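Local coordinates for transcription antitermination protein NusB (Thermotoga maritima, PDB 1TZT) that probably takes part in transcription antitermination of ribosomal RNA operons by binding the boxA RNA sequence, and exists mainly as a monomer in equilibrium with a homodimer, at residues A[26-31]-A[50-55]; A[82-87]-A[121-126]; A[98-103]-A[137-142]. All coordinates share one frame; numbering follows the deposited sequence.

Interaction 1: residues A[26-31]-A[50-55]; sequences DLEQIL and YIRGIK
Glu28 OE2 and Arg52 NH1 form a long salt bridge of 3.6 Å. The carboxylate oxygen lies at the edge of the guanidinium, near its plane. The two flat groups are turned 65° apart. Lys55 brings a second positive charge. Its chain bends at the last two torsions, which carries Lys55 NZ to 3.4 Å from Glu28 CG. That amine stays 4.1 Å from Glu28 OE2 and 4.3 Å from Asp26 OD2, so its attraction is probably loose. Asp26 is the N-cap of helix 27-34, where its OD2 weakly accepts from Glu28 N.

The segments 27-31 and 50-55 run nearly antiparallel, where helix 27-34 meets helix 41-56 in the all-helical NusB fold. Ile51 lies between the helices. Ile51 CD1 presses on Leu27 CD2 at 3.5 Å, tighter than usual. Ile51 and Leu31 run past each other in opposite directions, Ile51 CG1 meeting Leu31 CG at 3.5 Å. Ile51 CG2 is anti to the backbone N, which sets it beside Glu28 CG at 3.8 Å. With an alanine in place of Ile51, a gap would probably open beside Leu27 and Leu31, and the Glu28 chain would lose apolar support. Leu27 also packs on Ala15 of helix 5-19.

Interaction 2: residues A[82-87]-A[121-126]; sequences RNVLRL and KFVNGI
Leu85 of helix 79-94 reaches across to three residues of helix 119-134: Phe122, Val123 and Ile126. Its CB leaves the backbone along the flank of the contact. The rest of the side chain then turns in. Leu85 CG is anti to the carbonyl carbon (chi1 -69°) and sits 4.0 Å from Val123 CG1. There the chain forks. The CD2 branch makes the closer contacts. Leu85 CD2 meets Val123 CG1 at 3.8 Å and Ile126 CG2 at 3.9 Å, so one methyl touches two successive turns of the partner helix. Leu85 CD1 lies 4.1 Å from Ile126 CD1. Leu85 CD1 also approaches Phe122 CE2 at 4.3 Å, obliquely to the ring.

The Phe122 ring is packed from its own helix as well. Ile126 CD1 stands 3.4 Å above one face, offset toward the rim. The same methyl thus touches both the Phe122 ring and Leu85 CD1. Val84 adds a lighter contact. Val84 CG1 meets Val123 CG1 at 4.1 Å, and the two side chains cross at about a right angle.

The short axes run in the same general direction, 33° apart. Their closest approach is 10.4 Å. Helix 100-114 links these two helices in the chain and packs against both: Val84 touches Ala107 and Ile110, and Val123 touches Ala111. Leu85 also rests on Ile65 of helix 58-66. The contact thus belongs to the helical core of the NusB fold.

No hydrogen bond or ion pair crosses between the segments. Branched aliphatic groups and one aromatic ring do all the touching. Adhesion here must rest on van der Waals contact and the burial of apolar surface, and so on the shapes of the side chains.

Interaction 3: residues A[98-103]-A[137-142]; sequences IPIEVT and KEKFEL
Lys139, Phe140 and Leu142 of the C-terminal tail meet Ile98, Pro99 and Ile100 at the start of helix 100-114. The tail is a short 3-10 segment, 137-141, that follows the last long helix in the all-helical NusB fold. Pro99 holds the N-cap position of helix 100-114.

Three apolar contacts join the tail to the helix start. Ile100 CD1 lies over one face of the Phe140 ring in a CH-pi contact, 4.0 Å from the centroid and 22° off the normal. Pro99 CB and Leu142 CB touch at 4.1 Å. Leu142 CD1 rests against the peptide between Ile98 and Pro99.

The polar contacts run largely through water. Lys139 extends straight beyond CG and places NZ 2.6 Å from water 1. That water donates to Ile98 O at 2.7 Å and to Thr103 OG1 at the same distance. It therefore ties the amine to the first turn of the helix. Lys139 NZ also donates to Leu92 O and Glu95 O, where its positive charge probably suits the carbonyls at the C-terminal end of helix 79-94. Water 2 accepts from Ile100 N at 2.8 Å and donates to Lys139 O, joining the helix start to the tail backbone. At the chain end, water 3 donates to Glu101 OE2 at 2.9 Å and to the terminal Leu142 OXT at 2.8 Å.

Interaction 1 closes before the other two open along the chain. Interactions 2 and 3 cross, since their segments alternate. Interactions 1 and 2 lie on opposite sides of the chain's centre, with their own centres about 19 Å apart. They still touch, because Tyr50 and Ile54 of helix 41-56 pack on Leu87 of helix 79-94. Interaction 3 is about 24 Å from interaction 1, centre to centre, and Tyr50 also reaches Ile98 there. Interactions 2 and 3 are about 17 Å apart between centres and do not touch. Successive helices 79-94, 100-114 and 119-134 connect them. Together the contacts join early helices, central core and C-terminal tail in one compact helical protein.

Interaction 1: residues A[26-31]-A[50-55]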
loop_
_atom_site.group_PDB
_atom_site.type_symbol
_atom_site.label_atom_id
_atom_site.label_comp_id
_atom_site.label_asym_id
_atom_site.label_seq_id
_atom_site.Cartn_x
_atom_site.Cartn_y
_atom_site.Cartn_z
ATOM N N ASP A 26 -1.289 -7.295 16.517
ATOM C CA ASP A 26 -2.018 -6.170 15.939
ATOM C C ASP A 26 -1.119 -5.365 15.009
ATOM O O ASP A 26 0.024 -5.063 15.344
ATOM C CB ASP A 26 -2.605 -5.295 17.052
ATOM C CG ASP A 26 -3.017 -3.924 16.564
ATOM O OD1 ASP A 26 -2.609 -2.926 17.208
ATOM O OD2 ASP A 26 -3.735 -3.751 15.542
ATOM N N LEU A 27 -1.658 -5.027 13.843
ATOM C CA LEU A 27 -0.929 -4.279 12.818
ATOM C C LEU A 27 -0.254 -3.042 13.411
ATOM O O LEU A 27 0.946 -2.822 13.219
ATOM C CB LEU A 27 -1.885 -3.851 11.695
ATOM C CG LEU A 27 -1.435 -3.984 10.244
ATOM C CD1 LEU A 27 -2.388 -3.198 9.340
ATOM C CD2 LEU A 27 0.004 -3.540 10.057
ATOM N N GLU A 28 -1.036 -2.246 14.140
ATOM C CA GLU A 28 -0.531 -1.035 14.778
ATOM C C GLU A 28 0.679 -1.310 15.665
ATOM O O GLU A 28 1.573 -0.479 15.745
ATOM C CB GLU A 28 -1.635 -0.328 15.578
ATOM C CG GLU A 28 -2.626 0.428 14.706
ATOM C CD GLU A 28 -3.110 1.726 15.331
ATOM O OE1 GLU A 28 -2.271 2.587 15.678
ATOM O OE2 GLU A 28 -4.341 1.886 15.465
ATOM N N GLN A 29 0.698 -2.477 16.315
ATOM C CA GLN A 29 1.808 -2.882 17.186
ATOM C C GLN A 29 3.109 -3.087 16.434
ATOM O O GLN A 29 4.155 -2.594 16.851
ATOM C CB GLN A 29 1.485 -4.193 17.911
ATOM C CG GLN A 29 0.273 -4.139 18.793
ATOM C CD GLN A 29 0.607 -3.610 20.148
ATOM O OE1 GLN A 29 0.728 -2.401 20.322
ATOM N NE2 GLN A 29 0.785 -4.505 21.113
ATOM N N ILE A 30 3.034 -3.845 15.345
ATOM C CA ILE A 30 4.195 -4.111 14.504
ATOM C C ILE A 30 4.700 -2.795 13.915
ATOM O O ILE A 30 5.908 -2.553 13.854
ATOM C CB ILE A 30 3.853 -5.128 13.376
ATOM C CG1 ILE A 30 3.397 -6.471 13.967
ATOM C CG2 ILE A 30 5.067 -5.351 12.463
ATOM C CD1 ILE A 30 2.726 -7.389 12.969
ATOM N N LEU A 31 3.777 -1.936 13.491
ATOM C CA LEU A 31 4.163 -0.627 12.974
ATOM C C LEU A 31 5.044 0.092 13.990
ATOM O O LEU A 31 6.107 0.581 13.650
ATOM C CB LEU A 31 2.935 0.227 12.647
ATOM C CG LEU A 31 2.999 1.253 11.494
ATOM C CD1 LEU A 31 2.369 2.570 11.930
ATOM C CD2 LEU A 31 4.374 1.496 10.898
ATOM N N TYR A 50 -1.936 5.693 7.834
ATOM C CA TYR A 50 -1.989 4.710 6.763
ATOM C C TYR A 50 -2.433 3.357 7.303
ATOM O O TYR A 50 -3.301 2.705 6.729
ATOM C CB TYR A 50 -0.613 4.556 6.118
ATOM C CG TYR A 50 -0.334 5.457 4.929
ATOM C CD1 TYR A 50 -0.305 6.843 5.071
ATOM C CD2 TYR A 50 -0.063 4.925 3.662
ATOM C CE1 TYR A 50 -0.024 7.684 3.986
ATOM C CE2 TYR A 50 0.196 5.746 2.585
ATOM C CZ TYR A 50 0.205 7.131 2.734
ATOM O OH TYR A 50 0.495 7.931 1.622
ATOM N N ILE A 51 -1.835 2.947 8.415
ATOM C CA ILE A 51 -2.115 1.632 8.998
ATOM C C ILE A 51 -3.528 1.548 9.547
ATOM O O ILE A 51 -4.201 0.542 9.352
ATOM C CB ILE A 51 -1.053 1.271 10.065
ATOM C CG1 ILE A 51 0.224 0.777 9.393
ATOM C CG2 ILE A 51 -1.575 0.225 11.064
ATOM C CD1 ILE A 51 0.050 -0.418 8.516
ATOM N N ARG A 52 -3.967 2.595 10.241
ATOM C CA ARG A 52 -5.320 2.644 10.781
ATOM C C ARG A 52 -6.341 2.627 9.652
ATOM O O ARG A 52 -7.357 1.944 9.744
ATOM C CB ARG A 52 -5.487 3.873 11.680
ATOM C CG ARG A 52 -6.910 4.456 11.802
ATOM C CD ARG A 52 -8.006 3.494 12.241
ATOM N NE ARG A 52 -7.528 2.518 13.216
ATOM C CZ ARG A 52 -7.891 1.240 13.268
ATOM N NH1 ARG A 52 -7.376 0.463 14.214
ATOM N NH2 ARG A 52 -8.759 0.729 12.395
ATOM N N GLY A 53 -6.048 3.350 8.574
ATOM C CA GLY A 53 -6.940 3.429 7.433
ATOM C C GLY A 53 -7.004 2.124 6.662
ATOM O O GLY A 53 -8.040 1.782 6.101
ATOM N N ILE A 54 -5.903 1.385 6.651
ATOM C CA ILE A 54 -5.839 0.122 5.911
ATOM C C ILE A 54 -6.620 -0.944 6.681
ATOM O O ILE A 54 -7.403 -1.695 6.109
ATOM C CB ILE A 54 -4.376 -0.301 5.696
ATOM C CG1 ILE A 54 -3.792 0.456 4.498
ATOM C CG2 ILE A 54 -4.276 -1.809 5.451
ATOM C CD1 ILE A 54 -2.295 0.309 4.357
ATOM N N LYS A 55 -6.413 -0.976 7.989
ATOM C CA LYS A 55 -7.132 -1.894 8.869
ATOM C C LYS A 55 -8.639 -1.665 8.829
ATOM O O LYS A 55 -9.421 -2.618 8.769
ATOM C CB LYS A 55 -6.640 -1.723 10.302
ATOM C CG LYS A 55 -7.074 -2.835 11.238
ATOM C CD LYS A 55 -6.763 -2.488 12.682
ATOM C CE LYS A 55 -5.267 -2.293 12.914
ATOM N NZ LYS A 55 -4.813 -0.921 12.556
#

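Interaction 2: residues A[82-87]-A[121-126]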
loop_
_atom_site.group_PDB
_atom_site.type_symbol
_atom_site.label_atom_id
_atom_site.label_comp_id
_atom_site.label_asym_id
_atom_site.label_seq_id
_atom_site.Cartn_x
_atom_site.Cartn_y
_atom_site.Cartn_z
ATOM N N ARG A 82 0.427 -8.715 -2.911
ATOM C CA ARG A 82 -0.866 -8.485 -2.259
ATOM C C ARG A 82 -0.834 -7.225 -1.392
ATOM O O ARG A 82 -1.741 -6.399 -1.414
ATOM C CB ARG A 82 -1.244 -9.682 -1.377
ATOM C CG ARG A 82 -2.376 -9.425 -0.358
ATOM C CD ARG A 82 -2.721 -10.672 0.506
ATOM N NE ARG A 82 -2.372 -11.888 -0.208
ATOM C CZ ARG A 82 -1.429 -12.765 0.119
ATOM N NH1 ARG A 82 -1.232 -13.804 -0.671
ATOM N NH2 ARG A 82 -0.706 -12.639 1.219
ATOM N N ASN A 83 0.236 -7.080 -0.641
ATOM C CA ASN A 83 0.376 -5.944 0.240
ATOM C C ASN A 83 0.760 -4.651 -0.457
ATOM O O ASN A 83 0.380 -3.573 0.015
ATOM C CB ASN A 83 1.295 -6.293 1.401
ATOM C CG ASN A 83 0.641 -7.300 2.344
ATOM O OD1 ASN A 83 1.038 -8.468 2.412
ATOM N ND2 ASN A 83 -0.402 -6.863 3.030
ATOM N N VAL A 84 1.503 -4.744 -1.561
ATOM C CA VAL A 84 1.733 -3.564 -2.394
ATOM C C VAL A 84 0.396 -3.042 -2.958
ATOM O O VAL A 84 0.109 -1.828 -2.925
ATOM C CB VAL A 84 2.709 -3.831 -3.547
ATOM C CG1 VAL A 84 2.678 -2.670 -4.489
ATOM C CG2 VAL A 84 4.112 -4.011 -3.010
ATOM N N LEU A 85 -0.420 -3.963 -3.445
ATOM C CA LEU A 85 -1.709 -3.606 -4.001
ATOM C C LEU A 85 -2.599 -2.993 -2.929
ATOM O O LEU A 85 -3.288 -2.015 -3.201
ATOM C CB LEU A 85 -2.379 -4.826 -4.606
ATOM C CG LEU A 85 -1.696 -5.354 -5.859
ATOM C CD1 LEU A 85 -2.224 -6.718 -6.248
ATOM C CD2 LEU A 85 -1.827 -4.359 -6.994
ATOM N N ARG A 86 -2.546 -3.511 -1.706
ATOM C CA ARG A 86 -3.347 -2.965 -0.640
ATOM C C ARG A 86 -2.947 -1.533 -0.268
ATOM O O ARG A 86 -3.787 -0.651 -0.151
ATOM C CB ARG A 86 -3.270 -3.836 0.620
ATOM C CG ARG A 86 -4.091 -5.102 0.547
ATOM C CD ARG A 86 -3.649 -6.124 1.572
ATOM N NE ARG A 86 -4.651 -7.161 1.840
ATOM C CZ ARG A 86 -4.420 -8.202 2.624
ATOM N NH1 ARG A 86 -5.364 -9.119 2.810
ATOM N NH2 ARG A 86 -3.241 -8.342 3.222
ATOM N N LEU A 87 -1.651 -1.352 -0.047
ATOM C CA LEU A 87 -1.093 -0.071 0.321
ATOM C C LEU A 87 -1.417 0.988 -0.744
ATOM O O LEU A 87 -1.861 2.087 -0.411
ATOM C CB LEU A 87 0.432 -0.205 0.460
ATOM C CG LEU A 87 1.095 0.709 1.483
ATOM C CD1 LEU A 87 2.604 0.522 1.407
ATOM C CD2 LEU A 87 0.728 2.150 1.329
ATOM N N LYS A 121 5.497 -5.016 -13.245
ATOM C CA LYS A 121 4.498 -4.920 -14.309
ATOM C C LYS A 121 3.117 -5.385 -13.853
ATOM O O LYS A 121 2.095 -4.832 -14.261
ATOM C CB LYS A 121 4.947 -5.711 -15.551
ATOM C CG LYS A 121 3.843 -5.874 -16.614
ATOM C CD LYS A 121 4.339 -5.954 -18.053
ATOM C CE LYS A 121 3.310 -5.312 -18.979
ATOM N NZ LYS A 121 3.132 -3.845 -18.721
ATOM N N PHE A 122 3.097 -6.397 -12.995
ATOM C CA PHE A 122 1.868 -6.970 -12.498
ATOM C C PHE A 122 1.080 -5.908 -11.743
ATOM O O PHE A 122 -0.083 -5.619 -12.050
ATOM C CB PHE A 122 2.209 -8.138 -11.578
ATOM C CG PHE A 122 1.024 -8.805 -10.983
ATOM C CD1 PHE A 122 0.129 -9.495 -11.786
ATOM C CD2 PHE A 122 0.788 -8.731 -9.612
ATOM C CE1 PHE A 122 -0.991 -10.119 -11.215
ATOM C CE2 PHE A 122 -0.323 -9.343 -9.046
ATOM C CZ PHE A 122 -1.207 -10.041 -9.850
ATOM N N VAL A 123 1.712 -5.309 -10.748
ATOM C CA VAL A 123 0.999 -4.312 -9.932
ATOM C C VAL A 123 0.697 -3.053 -10.742
ATOM O O VAL A 123 -0.322 -2.426 -10.528
ATOM C CB VAL A 123 1.734 -3.936 -8.627
ATOM C CG1 VAL A 123 1.847 -5.142 -7.677
ATOM C CG2 VAL A 123 3.063 -3.353 -8.924
ATOM N N ASN A 124 1.552 -2.718 -11.707
ATOM C CA ASN A 124 1.312 -1.555 -12.572
ATOM C C ASN A 124 -0.014 -1.720 -13.302
ATOM O O ASN A 124 -0.839 -0.823 -13.317
ATOM C CB ASN A 124 2.454 -1.403 -13.582
ATOM C CG ASN A 124 2.412 -0.076 -14.364
ATOM O OD1 ASN A 124 1.484 0.736 -14.230
ATOM N ND2 ASN A 124 3.442 0.135 -15.209
ATOM N N GLY A 125 -0.212 -2.896 -13.894
ATOM C CA GLY A 125 -1.419 -3.159 -14.664
ATOM C C GLY A 125 -2.695 -3.065 -13.852
ATOM O O GLY A 125 -3.679 -2.457 -14.289
ATOM N N ILE A 126 -2.678 -3.675 -12.668
ATOM C CA ILE A 126 -3.837 -3.676 -11.783
ATOM C C ILE A 126 -4.126 -2.275 -11.256
ATOM O O ILE A 126 -5.255 -1.825 -11.270
ATOM C CB ILE A 126 -3.622 -4.658 -10.610
ATOM C CG1 ILE A 126 -3.515 -6.081 -11.163
ATOM C CG2 ILE A 126 -4.751 -4.554 -9.593
ATOM C CD1 ILE A 126 -2.921 -7.069 -10.232
#

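Interaction 3: residues A[98-103]-A[137-142]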
loop_
_atom_site.group_PDB
_atom_site.type_symbol
_atom_site.label_atom_id
_atom_site.label_comp_id
_atom_site.label_asym_id
_atom_site.label_seq_id
_atom_site.Cartn_x
_atom_site.Cartn_y
_atom_site.Cartn_z
ATOM N N ILE A 98 -1.767 13.148 -3.053
ATOM C CA ILE A 98 -0.794 12.389 -3.841
ATOM C C ILE A 98 -1.324 12.079 -5.239
ATOM O O ILE A 98 -2.389 11.460 -5.372
ATOM C CB ILE A 98 -0.399 11.104 -3.123
ATOM C CG1 ILE A 98 -0.019 11.390 -1.651
ATOM C CG2 ILE A 98 0.749 10.418 -3.874
ATOM C CD1 ILE A 98 0.282 10.171 -0.894
ATOM N N PRO A 99 -0.642 12.553 -6.269
ATOM C CA PRO A 99 -1.045 12.225 -7.632
ATOM C C PRO A 99 -1.066 10.720 -7.883
ATOM O O PRO A 99 -0.296 9.956 -7.301
ATOM C CB PRO A 99 -0.002 12.894 -8.522
ATOM C CG PRO A 99 0.841 13.740 -7.621
ATOM C CD PRO A 99 0.472 13.518 -6.244
ATOM N N ILE A 100 -1.958 10.311 -8.784
ATOM C CA ILE A 100 -2.090 8.920 -9.130
ATOM C C ILE A 100 -0.760 8.304 -9.571
ATOM O O ILE A 100 -0.440 7.173 -9.174
ATOM C CB ILE A 100 -3.146 8.760 -10.275
ATOM C CG1 ILE A 100 -4.532 9.070 -9.733
ATOM C CG2 ILE A 100 -3.121 7.355 -10.818
ATOM C CD1 ILE A 100 -5.594 9.275 -10.786
ATOM N N GLU A 101 -0.036 9.028 -10.425
ATOM C CA GLU A 101 1.177 8.524 -11.026
ATOM C C GLU A 101 2.234 8.291 -9.972
ATOM O O GLU A 101 3.075 7.379 -10.111
ATOM C CB GLU A 101 1.731 9.472 -12.095
ATOM C CG GLU A 101 0.721 9.907 -13.109
ATOM C CD GLU A 101 -0.124 11.050 -12.617
ATOM O OE1 GLU A 101 -1.319 11.056 -12.922
ATOM O OE2 GLU A 101 0.422 11.939 -11.946
ATOM N N VAL A 102 2.221 9.100 -8.918
ATOM C CA VAL A 102 3.220 8.956 -7.865
ATOM C C VAL A 102 2.920 7.701 -7.042
ATOM O O VAL A 102 3.788 6.865 -6.814
ATOM C CB VAL A 102 3.283 10.206 -6.975
ATOM C CG1 VAL A 102 4.162 9.976 -5.767
ATOM C CG2 VAL A 102 3.820 11.391 -7.769
ATOM N N THR A 103 1.659 7.509 -6.680
ATOM C CA THR A 103 1.274 6.332 -5.935
ATOM C C THR A 103 1.668 5.083 -6.712
ATOM O O THR A 103 2.247 4.182 -6.162
ATOM C CB THR A 103 -0.214 6.299 -5.643
ATOM O OG1 THR A 103 -0.578 7.345 -4.744
ATOM C CG2 THR A 103 -0.595 5.056 -4.915
ATOM N N LYS A 137 -12.439 11.849 -7.887
ATOM C CA LYS A 137 -12.441 12.701 -9.070
ATOM C C LYS A 137 -11.492 13.897 -8.987
ATOM O O LYS A 137 -10.918 14.302 -9.987
ATOM C CB LYS A 137 -13.866 13.193 -9.360
ATOM C CG LYS A 137 -14.923 12.128 -9.741
ATOM C CD LYS A 137 -14.448 10.665 -9.866
ATOM C CE LYS A 137 -13.705 10.371 -11.161
ATOM N NZ LYS A 137 -12.973 9.087 -11.040
ATOM N N GLU A 138 -11.329 14.459 -7.798
ATOM C CA GLU A 138 -10.465 15.617 -7.621
ATOM C C GLU A 138 -9.000 15.301 -7.907
ATOM O O GLU A 138 -8.229 16.210 -8.249
ATOM C CB GLU A 138 -10.607 16.220 -6.210
ATOM C CG GLU A 138 -10.139 15.344 -5.053
ATOM C CD GLU A 138 -11.238 14.495 -4.420
ATOM O OE1 GLU A 138 -10.978 13.954 -3.331
ATOM O OE2 GLU A 138 -12.348 14.333 -4.992
ATOM N N LYS A 139 -8.611 14.025 -7.768
ATOM C CA LYS A 139 -7.223 13.638 -8.052
ATOM C C LYS A 139 -6.822 13.806 -9.498
ATOM O O LYS A 139 -5.647 13.921 -9.815
ATOM C CB LYS A 139 -6.915 12.193 -7.623
ATOM C CG LYS A 139 -6.488 12.106 -6.218
ATOM C CD LYS A 139 -5.776 10.798 -5.852
ATOM C CE LYS A 139 -5.394 10.870 -4.389
ATOM N NZ LYS A 139 -4.889 9.591 -3.874
ATOM N N PHE A 140 -7.802 13.824 -10.383
ATOM C CA PHE A 140 -7.501 13.951 -11.789
ATOM C C PHE A 140 -7.044 15.363 -12.168
ATOM O O PHE A 140 -6.700 15.618 -13.322
ATOM C CB PHE A 140 -8.705 13.463 -12.611
ATOM C CG PHE A 140 -8.897 11.986 -12.512
ATOM C CD1 PHE A 140 -9.639 11.442 -11.486
ATOM C CD2 PHE A 140 -8.252 11.134 -13.379
ATOM C CE1 PHE A 140 -9.763 10.072 -11.351
ATOM C CE2 PHE A 140 -8.375 9.759 -13.238
ATOM C CZ PHE A 140 -9.126 9.236 -12.226
ATOM N N GLU A 141 -6.968 16.270 -11.196
ATOM C CA GLU A 141 -6.397 17.590 -11.419
ATOM C C GLU A 141 -4.874 17.605 -11.195
ATOM O O GLU A 141 -4.207 18.521 -11.658
ATOM C CB GLU A 141 -7.002 18.597 -10.459
ATOM C CG GLU A 141 -8.410 18.982 -10.835
ATOM C CD GLU A 141 -8.447 19.782 -12.120
ATOM O OE1 GLU A 141 -7.647 20.713 -12.235
ATOM O OE2 GLU A 141 -9.251 19.482 -13.029
ATOM N N LEU A 142 -4.374 16.627 -10.445
ATOM C CA LEU A 142 -3.004 16.636 -9.925
ATOM C C LEU A 142 -1.968 16.155 -10.941
ATOM O O LEU A 142 -2.277 15.494 -11.930
ATOM C CB LEU A 142 -2.896 15.785 -8.662
ATOM C CG LEU A 142 -3.826 16.032 -7.478
ATOM C CD1 LEU A 142 -3.443 15.230 -6.243
ATOM C CD2 LEU A 142 -3.909 17.496 -7.129
ATOM O OXT LEU A 142 -0.790 16.419 -10.709
HETATM O O HOH W 1 -2.842 8.795 -5.306
HETATM O O HOH W 2 -3.457 12.309 -10.110
HETATM O O HOH W 3 1.147 14.695 -11.760
#